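Local coordinates for putative branched-chain amino acid transport system substrate-binding protein (Rhodopseudomonas palustris, PDB 3TX6), which probably serves as the periplasmic solute-binding component of an ABC transporter, capturing aromatic acids such as 3-(4-hydroxyphenyl)pyruvate, which occupies its pocket, at residues V88-Q93 with K110-M115; A258-P263 with Q330-F335; F291-R296 with K324-S329. One frame throughout, in Å; residues are numbered along the deposited sequence.

Contact 1 (V88-Q93 with K110-M115)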
loop_
_atom_site.group_PDB
_atom_site.type_symbol
_atom_site.label_atom_id
_atom_site.label_comp_id
_atom_site.label_asym_id
_atom_site.label_seq_id
_atom_site.Cartn_x
_atom_site.Cartn_y
_atom_site.Cartn_z
ATOM N N VAL A 88 1.233 -16.553 9.147
ATOM C CA VAL A 88 0.355 -17.692 8.901
ATOM C C VAL A 88 0.660 -18.345 7.536
ATOM O O VAL A 88 0.770 -19.572 7.427
ATOM C CB VAL A 88 -1.125 -17.303 9.017
ATOM C CG1 VAL A 88 -2.034 -18.486 8.607
ATOM C CG2 VAL A 88 -1.435 -16.859 10.447
ATOM N N ALA A 89 0.795 -17.502 6.508
ATOM C CA ALA A 89 1.017 -17.928 5.147
ATOM C C ALA A 89 2.280 -18.747 5.041
ATOM O O ALA A 89 2.303 -19.773 4.357
ATOM C CB ALA A 89 1.064 -16.749 4.178
ATOM N N ASN A 90 3.344 -18.280 5.687
ATOM C CA ASN A 90 4.602 -18.980 5.605
ATOM C C ASN A 90 4.630 -20.292 6.374
ATOM O O ASN A 90 5.332 -21.230 5.982
ATOM C CB ASN A 90 5.779 -18.102 5.992
ATOM C CG ASN A 90 6.178 -17.159 4.870
ATOM O OD1 ASN A 90 6.979 -17.516 4.012
ATOM N ND2 ASN A 90 5.554 -15.957 4.830
ATOM N N GLU A 91 3.856 -20.385 7.430
ATOM C CA GLU A 91 3.754 -21.634 8.203
ATOM C C GLU A 91 2.887 -22.671 7.481
ATOM O O GLU A 91 3.261 -23.857 7.392
ATOM C CB GLU A 91 3.179 -21.298 9.580
ATOM C CG GLU A 91 3.302 -22.445 10.577
ATOM C CD GLU A 91 2.171 -23.427 10.613
ATOM O OE1 GLU A 91 1.192 -23.259 9.867
ATOM O OE2 GLU A 91 2.264 -24.394 11.410
ATOM N N ALA A 92 1.796 -22.194 6.870
ATOM C CA ALA A 92 0.855 -23.057 6.180
ATOM C C ALA A 92 1.312 -23.386 4.724
ATOM O O ALA A 92 0.725 -24.253 4.061
ATOM C CB ALA A 92 -0.535 -22.430 6.144
ATOM N N GLN A 93 2.282 -22.640 4.226
ATOM C CA GLN A 93 2.793 -22.782 2.870
ATOM C C GLN A 93 1.770 -22.432 1.796
ATOM O O GLN A 93 1.467 -23.230 0.898
ATOM C CB GLN A 93 3.399 -24.198 2.660
ATOM C CG GLN A 93 4.414 -24.577 3.741
ATOM C CD GLN A 93 5.011 -25.920 3.434
ATOM O OE1 GLN A 93 4.426 -26.993 3.758
ATOM N NE2 GLN A 93 6.140 -25.894 2.778
ATOM N N LYS A 110 9.558 -16.444 1.569
ATOM C CA LYS A 110 9.261 -17.561 0.684
ATOM C C LYS A 110 7.842 -17.492 0.144
ATOM O O LYS A 110 7.650 -17.676 -1.025
ATOM C CB LYS A 110 9.487 -18.888 1.379
ATOM C CG LYS A 110 9.304 -20.067 0.435
ATOM C CD LYS A 110 9.777 -21.383 1.016
ATOM C CE LYS A 110 9.421 -22.556 0.089
ATOM N NZ LYS A 110 9.917 -23.915 0.470
ATOM N N TRP A 111 6.861 -17.217 1.009
ATOM C CA TRP A 111 5.444 -17.279 0.605
ATOM C C TRP A 111 4.762 -15.946 0.440
ATOM O O TRP A 111 3.658 -15.927 -0.055
ATOM C CB TRP A 111 4.664 -18.191 1.528
ATOM C CG TRP A 111 5.107 -19.608 1.400
ATOM C CD1 TRP A 111 6.004 -20.288 2.211
ATOM C CD2 TRP A 111 4.708 -20.542 0.370
ATOM N NE1 TRP A 111 6.151 -21.568 1.749
ATOM C CE2 TRP A 111 5.434 -21.764 0.617
ATOM C CE3 TRP A 111 3.866 -20.466 -0.727
ATOM C CZ2 TRP A 111 5.271 -22.892 -0.185
ATOM C CZ3 TRP A 111 3.701 -21.607 -1.535
ATOM C CH2 TRP A 111 4.416 -22.789 -1.273
ATOM N N SER A 112 5.418 -14.824 0.803
ATOM C CA SER A 112 4.802 -13.496 0.712
ATOM C C SER A 112 5.457 -12.625 -0.351
ATOM O O SER A 112 6.667 -12.570 -0.459
ATOM C CB SER A 112 4.887 -12.730 2.045
ATOM O OG SER A 112 4.151 -13.382 3.077
ATOM N N VAL A 113 4.591 -11.952 -1.105
ATOM C CA VAL A 113 4.956 -10.810 -1.918
ATOM C C VAL A 113 4.074 -9.631 -1.481
ATOM O O VAL A 113 3.078 -9.823 -0.792
ATOM C CB VAL A 113 4.767 -11.073 -3.421
ATOM C CG1 VAL A 113 5.728 -12.167 -3.896
ATOM C CG2 VAL A 113 3.325 -11.399 -3.806
ATOM N N ALA A 114 4.419 -8.433 -1.937
ATOM C CA ALA A 114 3.666 -7.218 -1.572
ATOM C C ALA A 114 3.234 -6.401 -2.786
ATOM O O ALA A 114 4.020 -6.177 -3.680
ATOM C CB ALA A 114 4.453 -6.369 -0.609
HETATM N N MSE A 115 2.003 -5.917 -2.760
HETATM C CA MSE A 115 1.526 -5.003 -3.788
HETATM C C MSE A 115 1.945 -3.553 -3.549
HETATM O O MSE A 115 2.316 -2.864 -4.493
HETATM C CB MSE A 115 0.020 -5.156 -3.959
HETATM C CG MSE A 115 -0.353 -6.614 -4.246
HETATM SE SE MSE A 115 0.654 -7.445 -5.755
HETATM C CE MSE A 115 -0.204 -6.338 -7.093
HETATM O O HOH W 1 7.749 -23.735 2.839
#

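Contact 2 (A258-P263 with Q330-F335)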
loop_
_atom_site.group_PDB
_atom_site.type_symbol
_atom_site.label_atom_id
_atom_site.label_comp_id
_atom_site.label_asym_id
_atom_site.label_seq_id
_atom_site.Cartn_x
_atom_site.Cartn_y
_atom_site.Cartn_z
ATOM N N ALA A 258 2.535 3.976 -21.134
ATOM C CA ALA A 258 2.696 3.424 -19.772
ATOM C C ALA A 258 1.827 2.189 -19.585
ATOM O O ALA A 258 0.609 2.241 -19.772
ATOM C CB ALA A 258 2.338 4.464 -18.724
ATOM N N LEU A 259 2.484 1.084 -19.211
ATOM C CA LEU A 259 1.822 -0.209 -18.975
ATOM C C LEU A 259 0.788 -0.103 -17.850
ATOM O O LEU A 259 -0.156 -0.866 -17.797
ATOM C CB LEU A 259 2.846 -1.294 -18.631
ATOM C CG LEU A 259 3.618 -1.835 -19.838
ATOM C CD1 LEU A 259 4.811 -2.655 -19.393
ATOM C CD2 LEU A 259 2.677 -2.662 -20.712
ATOM N N THR A 260 0.993 0.840 -16.940
ATOM C CA THR A 260 0.069 1.045 -15.818
ATOM C C THR A 260 -1.246 1.746 -16.233
ATOM O O THR A 260 -2.246 1.693 -15.505
ATOM C CB THR A 260 0.756 1.877 -14.698
ATOM O OG1 THR A 260 1.254 3.097 -15.231
ATOM C CG2 THR A 260 1.889 1.091 -14.025
ATOM N N LYS A 261 -1.254 2.405 -17.402
ATOM C CA LYS A 261 -2.378 3.285 -17.752
ATOM C C LYS A 261 -3.698 2.532 -17.942
ATOM O O LYS A 261 -4.733 2.903 -17.320
ATOM C CB LYS A 261 -2.064 4.180 -18.978
ATOM C CG LYS A 261 -3.123 5.214 -19.282
ATOM C CD LYS A 261 -2.647 6.205 -20.327
ATOM C CE LYS A 261 -3.705 7.259 -20.638
ATOM N NZ LYS A 261 -3.224 8.242 -21.654
ATOM N N LYS A 262 -3.677 1.511 -18.772
ATOM C CA LYS A 262 -4.873 0.755 -19.088
ATOM C C LYS A 262 -5.502 0.177 -17.790
ATOM O O LYS A 262 -6.670 0.404 -17.538
ATOM C CB LYS A 262 -4.588 -0.319 -20.190
ATOM C CG LYS A 262 -5.729 -1.270 -20.482
ATOM C CD LYS A 262 -5.493 -2.264 -21.624
ATOM C CE LYS A 262 -4.373 -3.265 -21.301
ATOM N NZ LYS A 262 -4.259 -4.439 -22.236
ATOM N N PRO A 263 -4.724 -0.565 -16.961
ATOM C CA PRO A 263 -5.393 -1.129 -15.797
ATOM C C PRO A 263 -5.883 -0.044 -14.782
ATOM O O PRO A 263 -6.889 -0.232 -14.072
ATOM C CB PRO A 263 -4.310 -2.023 -15.144
ATOM C CG PRO A 263 -3.029 -1.606 -15.776
ATOM C CD PRO A 263 -3.377 -1.149 -17.154
ATOM N N GLN A 330 -0.808 -0.020 -10.298
ATOM C CA GLN A 330 0.171 0.654 -9.431
ATOM C C GLN A 330 1.638 0.488 -9.834
ATOM O O GLN A 330 2.510 1.066 -9.188
ATOM C CB GLN A 330 -0.037 0.180 -7.984
ATOM C CG GLN A 330 -1.385 0.612 -7.412
ATOM C CD GLN A 330 -1.370 2.073 -6.997
ATOM O OE1 GLN A 330 -1.014 2.935 -7.823
ATOM N NE2 GLN A 330 -1.712 2.385 -5.729
ATOM N N GLY A 331 1.899 -0.326 -10.857
ATOM C CA GLY A 331 3.261 -0.624 -11.230
ATOM C C GLY A 331 3.367 -1.811 -12.153
ATOM O O GLY A 331 2.327 -2.412 -12.510
ATOM N N VAL A 332 4.618 -2.161 -12.479
ATOM C CA VAL A 332 4.909 -3.302 -13.328
ATOM C C VAL A 332 5.764 -4.198 -12.441
ATOM O O VAL A 332 6.885 -3.816 -12.071
ATOM C CB VAL A 332 5.620 -2.921 -14.629
ATOM C CG1 VAL A 332 5.921 -4.182 -15.428
ATOM C CG2 VAL A 332 4.768 -1.860 -15.396
ATOM N N TYR A 333 5.231 -5.368 -12.105
ATOM C CA TYR A 333 5.824 -6.234 -11.082
ATOM C C TYR A 333 6.725 -7.317 -11.699
ATOM O O TYR A 333 6.308 -8.029 -12.606
ATOM C CB TYR A 333 4.727 -6.932 -10.286
ATOM C CG TYR A 333 3.931 -5.996 -9.384
ATOM C CD1 TYR A 333 2.858 -5.270 -9.870
ATOM C CD2 TYR A 333 4.283 -5.803 -8.050
ATOM C CE1 TYR A 333 2.151 -4.383 -9.064
ATOM C CE2 TYR A 333 3.579 -4.909 -7.230
ATOM C CZ TYR A 333 2.498 -4.208 -7.747
ATOM O OH TYR A 333 1.788 -3.321 -6.975
ATOM N N SER A 334 7.947 -7.432 -11.156
ATOM C CA SER A 334 8.827 -8.546 -11.458
ATOM C C SER A 334 9.457 -9.030 -10.175
ATOM O O SER A 334 10.471 -8.529 -9.738
ATOM C CB SER A 334 9.936 -8.162 -12.451
ATOM O OG SER A 334 9.423 -7.804 -13.708
ATOM N N PHE A 335 8.833 -10.015 -9.544
ATOM C CA PHE A 335 9.363 -10.519 -8.302
ATOM C C PHE A 335 10.526 -11.476 -8.534
ATOM O O PHE A 335 10.595 -12.127 -9.566
ATOM C CB PHE A 335 8.274 -11.314 -7.577
ATOM C CG PHE A 335 7.002 -10.543 -7.304
ATOM C CD1 PHE A 335 7.006 -9.522 -6.401
ATOM C CD2 PHE A 335 5.808 -10.848 -7.949
ATOM C CE1 PHE A 335 5.855 -8.800 -6.107
ATOM C CE2 PHE A 335 4.645 -10.137 -7.667
ATOM C CZ PHE A 335 4.682 -9.125 -6.726
#

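Contact 3 (F291-R296 with K324-S329)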
loop_
_atom_site.group_PDB
_atom_site.type_symbol
_atom_site.label_atom_id
_atom_site.label_comp_id
_atom_site.label_asym_id
_atom_site.label_seq_id
_atom_site.Cartn_x
_atom_site.Cartn_y
_atom_site.Cartn_z
ATOM N N PHE A 291 -5.321 -9.229 -8.137
ATOM C CA PHE A 291 -6.009 -10.068 -9.120
ATOM C C PHE A 291 -5.385 -9.997 -10.493
ATOM O O PHE A 291 -5.409 -10.997 -11.201
ATOM C CB PHE A 291 -7.509 -9.792 -9.140
ATOM C CG PHE A 291 -8.249 -10.429 -7.965
ATOM C CD1 PHE A 291 -8.228 -9.834 -6.698
ATOM C CD2 PHE A 291 -8.943 -11.613 -8.134
ATOM C CE1 PHE A 291 -8.888 -10.425 -5.644
ATOM C CE2 PHE A 291 -9.620 -12.195 -7.080
ATOM C CZ PHE A 291 -9.609 -11.604 -5.842
ATOM N N LYS A 292 -4.865 -8.839 -10.894
ATOM C CA LYS A 292 -4.094 -8.765 -12.137
ATOM C C LYS A 292 -2.890 -9.705 -12.037
ATOM O O LYS A 292 -2.568 -10.400 -13.004
ATOM C CB LYS A 292 -3.638 -7.334 -12.442
ATOM C CG LYS A 292 -4.751 -6.368 -12.842
ATOM C CD LYS A 292 -5.430 -6.805 -14.144
ATOM C CE LYS A 292 -6.367 -5.754 -14.699
ATOM N NZ LYS A 292 -7.018 -6.080 -16.017
ATOM N N VAL A 293 -2.238 -9.783 -10.863
ATOM C CA VAL A 293 -1.127 -10.744 -10.688
ATOM C C VAL A 293 -1.629 -12.175 -10.858
ATOM O O VAL A 293 -0.997 -12.992 -11.557
ATOM C CB VAL A 293 -0.369 -10.508 -9.351
ATOM C CG1 VAL A 293 0.584 -11.664 -9.028
ATOM C CG2 VAL A 293 0.315 -9.158 -9.358
ATOM N N LEU A 294 -2.762 -12.492 -10.211
ATOM C CA LEU A 294 -3.368 -13.795 -10.376
ATOM C C LEU A 294 -3.732 -14.129 -11.832
ATOM O O LEU A 294 -3.565 -15.285 -12.253
ATOM C CB LEU A 294 -4.581 -13.981 -9.476
ATOM C CG LEU A 294 -4.302 -13.995 -7.965
ATOM C CD1 LEU A 294 -5.587 -14.343 -7.198
ATOM C CD2 LEU A 294 -3.146 -14.933 -7.631
ATOM N N GLU A 295 -4.218 -13.167 -12.605
ATOM C CA GLU A 295 -4.480 -13.426 -14.015
ATOM C C GLU A 295 -3.229 -13.874 -14.799
ATOM O O GLU A 295 -3.386 -14.588 -15.776
ATOM C CB GLU A 295 -5.078 -12.201 -14.704
ATOM C CG GLU A 295 -6.512 -11.917 -14.329
ATOM C CD GLU A 295 -7.030 -10.707 -15.095
ATOM O OE1 GLU A 295 -6.619 -10.464 -16.261
ATOM O OE2 GLU A 295 -7.831 -9.975 -14.577
ATOM N N ARG A 296 -2.034 -13.468 -14.370
ATOM C CA ARG A 296 -0.762 -13.915 -14.982
ATOM C C ARG A 296 -0.308 -15.255 -14.419
ATOM O O ARG A 296 0.094 -16.146 -15.192
ATOM C CB ARG A 296 0.401 -12.921 -14.722
ATOM C CG ARG A 296 0.420 -11.756 -15.653
ATOM C CD ARG A 296 0.875 -12.125 -17.062
ATOM N NE ARG A 296 2.258 -12.552 -17.237
ATOM C CZ ARG A 296 3.319 -11.746 -17.434
ATOM N NH1 ARG A 296 3.228 -10.432 -17.436
ATOM N NH2 ARG A 296 4.501 -12.278 -17.612
ATOM N N LYS A 324 7.437 -12.363 -15.650
ATOM C CA LYS A 324 8.064 -11.049 -15.518
ATOM C C LYS A 324 7.200 -9.938 -16.107
ATOM O O LYS A 324 6.421 -10.164 -17.018
ATOM C CB LYS A 324 9.429 -11.039 -16.199
ATOM C CG LYS A 324 10.473 -11.984 -15.584
ATOM C CD LYS A 324 10.792 -11.695 -14.137
ATOM C CE LYS A 324 11.754 -12.741 -13.553
ATOM N NZ LYS A 324 12.008 -12.548 -12.113
ATOM N N ASP A 325 7.357 -8.729 -15.571
ATOM C CA ASP A 325 6.687 -7.520 -16.105
ATOM C C ASP A 325 5.160 -7.695 -16.095
ATOM O O ASP A 325 4.471 -7.608 -17.120
ATOM C CB ASP A 325 7.230 -7.138 -17.487
ATOM C CG ASP A 325 8.684 -6.738 -17.443
ATOM O OD1 ASP A 325 9.001 -5.785 -16.715
ATOM O OD2 ASP A 325 9.519 -7.380 -18.103
ATOM N N ILE A 326 4.641 -7.944 -14.900
ATOM C CA ILE A 326 3.191 -8.082 -14.689
ATOM C C ILE A 326 2.607 -6.656 -14.553
ATOM O O ILE A 326 2.842 -5.960 -13.567
ATOM C CB ILE A 326 2.876 -8.915 -13.425
ATOM C CG1 ILE A 326 3.468 -10.301 -13.520
ATOM C CG2 ILE A 326 1.356 -8.971 -13.209
ATOM C CD1 ILE A 326 3.361 -11.155 -12.263
ATOM N N ALA A 327 1.825 -6.257 -15.550
ATOM C CA ALA A 327 1.286 -4.912 -15.616
ATOM C C ALA A 327 0.072 -4.763 -14.718
ATOM O O ALA A 327 -0.831 -5.572 -14.773
ATOM C CB ALA A 327 0.993 -4.482 -17.047
ATOM N N ALA A 328 0.080 -3.744 -13.864
ATOM C CA ALA A 328 -1.076 -3.473 -12.975
ATOM C C ALA A 328 -1.244 -1.972 -12.816
ATOM O O ALA A 328 -0.467 -1.180 -13.379
ATOM C CB ALA A 328 -0.907 -4.174 -11.617
ATOM N N SER A 329 -2.275 -1.560 -12.098
ATOM C CA SER A 329 -2.562 -0.116 -12.001
ATOM C C SER A 329 -1.491 0.656 -11.233
ATOM O O SER A 329 -1.247 1.851 -11.501
ATOM C CB SER A 329 -3.943 0.143 -11.387
ATOM O OG SER A 329 -3.959 -0.175 -10.031
#

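Contact 1 (V88-Q93 with K110-M115)
K110 meets helix 79-92 through N90: its CB lies 3.9 Å from N90 OD1. Its extended chain carries NZ to a water that also accepts hydrogen bonds from Q93 NE2 and W111 NE1, the lysine bond being the weak one. W111 N donates to N90 OD1 (3.0 Å, N-H...O angle 146°), reaching it 33° out of the carbonyl plane. The same OD1 sits at the indole edge, 3.4 Å from W111 CD1, while Q93 CA lies over one face, 3.7 Å from the centroid of the W111 five-membered ring and 16° off its normal, a CH-pi contact. Q93 has positive phi just past the helix end, and Q93 CB lies 3.6 Å from W111 CZ2. In the periplasmic-binding-protein fold this joins the C-terminal end of helix 79-92 to the loop entering 112-114, an outermost strand of the six-stranded sheet. With an alanine at W111 the indole is gone, and Q93 CA and CB would probably face a gap while the water kept only the amide and the weak lysine bond. S112 OG lies 3.4 Å from N90 ND2; it hydrogen-bonds to H96 and S86, and N90 ND2 donates to the carbonyls of S86 and R108.

Contact 2 (A258-P263 with Q330-F335)
L259 meets V332 through aliphatic carbon alone: L259 CB lies 3.8 Å from V332 CG2, and L259 CD1 approaches the same methyl at 4.1 Å. The two side chains pass at a slant, and V332 presents this branch because CG1 is anti to the backbone N (chi1 178°), which leaves CG2 beside that nitrogen. L259 also touches A327, so its side chain reaches both strands of the small antiparallel pair 326-328 and 331-333. That pair is a two-stranded hairpin, separate from the two large sheets of the periplasmic-binding-protein fold, and the present contact sets it against the turn leading into helix 261-275. T260, next along, faces the hairpin with its methyl: T260 CG2 stands 3.5 Å from G331 N and 3.6 Å from G331 CA, where the glycine presents only backbone. A chi1 of 55° places OG1 between the backbone N and the carbonyl carbon, and OG1 hydrogen-bonds to Q254, outside the interface. T260 CG2 also lies 4.3 Å from V332 CG2, farther from that methyl than L259 CB. At K261 the turn is closed by a backbone hydrogen bond from K261 N to A258 O (3.0 Å).

Contact 3 (F291-R296 with K324-S329)
A G1 beta bulge opens the strand side of this contact: D325 and I326 both face Y333 of the partner strand in the two-stranded hairpin, and D325 has the positive phi expected at its first position. Helix 282-304 of the periplasmic-binding-protein fold packs against this strand in a nearly antiparallel sense, the short axes of 291-296 and 326-328 making an angle of 151° and approaching to 8.1 Å. K292 contributes the base of its side chain, with CB 4.3 Å from A328 CB; its chain bends at chi2 and leads away, and NZ forms a salt bridge with E266. The next helix residue, V293, meets I326 of the strand. The I326 CG2 methyl lies 4.0 Å from V293 CG2, the two side chains meeting at about a right angle, and 3.8 Å from R296 CG. R296, one turn on from K292, folds over I326 through bends at chi2 and chi3, which bring I326 CG1 over one face of the guanidinium, offset toward its rim. The guanidinium bonds to main-chain carbonyls at and just before the bulge. R296 NH1 gives weak hydrogen bonds to the carbonyls of D325 and K324, D325 O lying in the guanidinium plane, while NE is paired with E323. The straightest of the bonds across the contact runs from R296 NH2 to K324 O, 2.9 Å long with an N-H...O angle of 146°, the oxygen lying 19° out of the guanidinium plane.

How the contacts relate
Contacts 2 and 3 share the hairpin 326-328/331-333 and have centres about 8 Å apart; contact 3 is nested inside the loop that contact 2 closes. Y333 O and I326 N, 2.8 Å apart, probably hydrogen-bond between the strands, and T260 CG2 touches A328 O at 3.3 Å. Contact 1 precedes both in the chain, its centre about 22 Å from that of contact 2 and about 18 Å from contact 3's. It meets contact 2 through V113, A114 and M115: V113 CB packs on F335 CE1 at 3.7 Å, and M115 O lies 2.6 Å from Y333 OH, a probable hydrogen bond. The bound 3-(4-hydroxyphenyl)pyruvic acid is nearest contact 2, about 6 Å from the Q330 side chain.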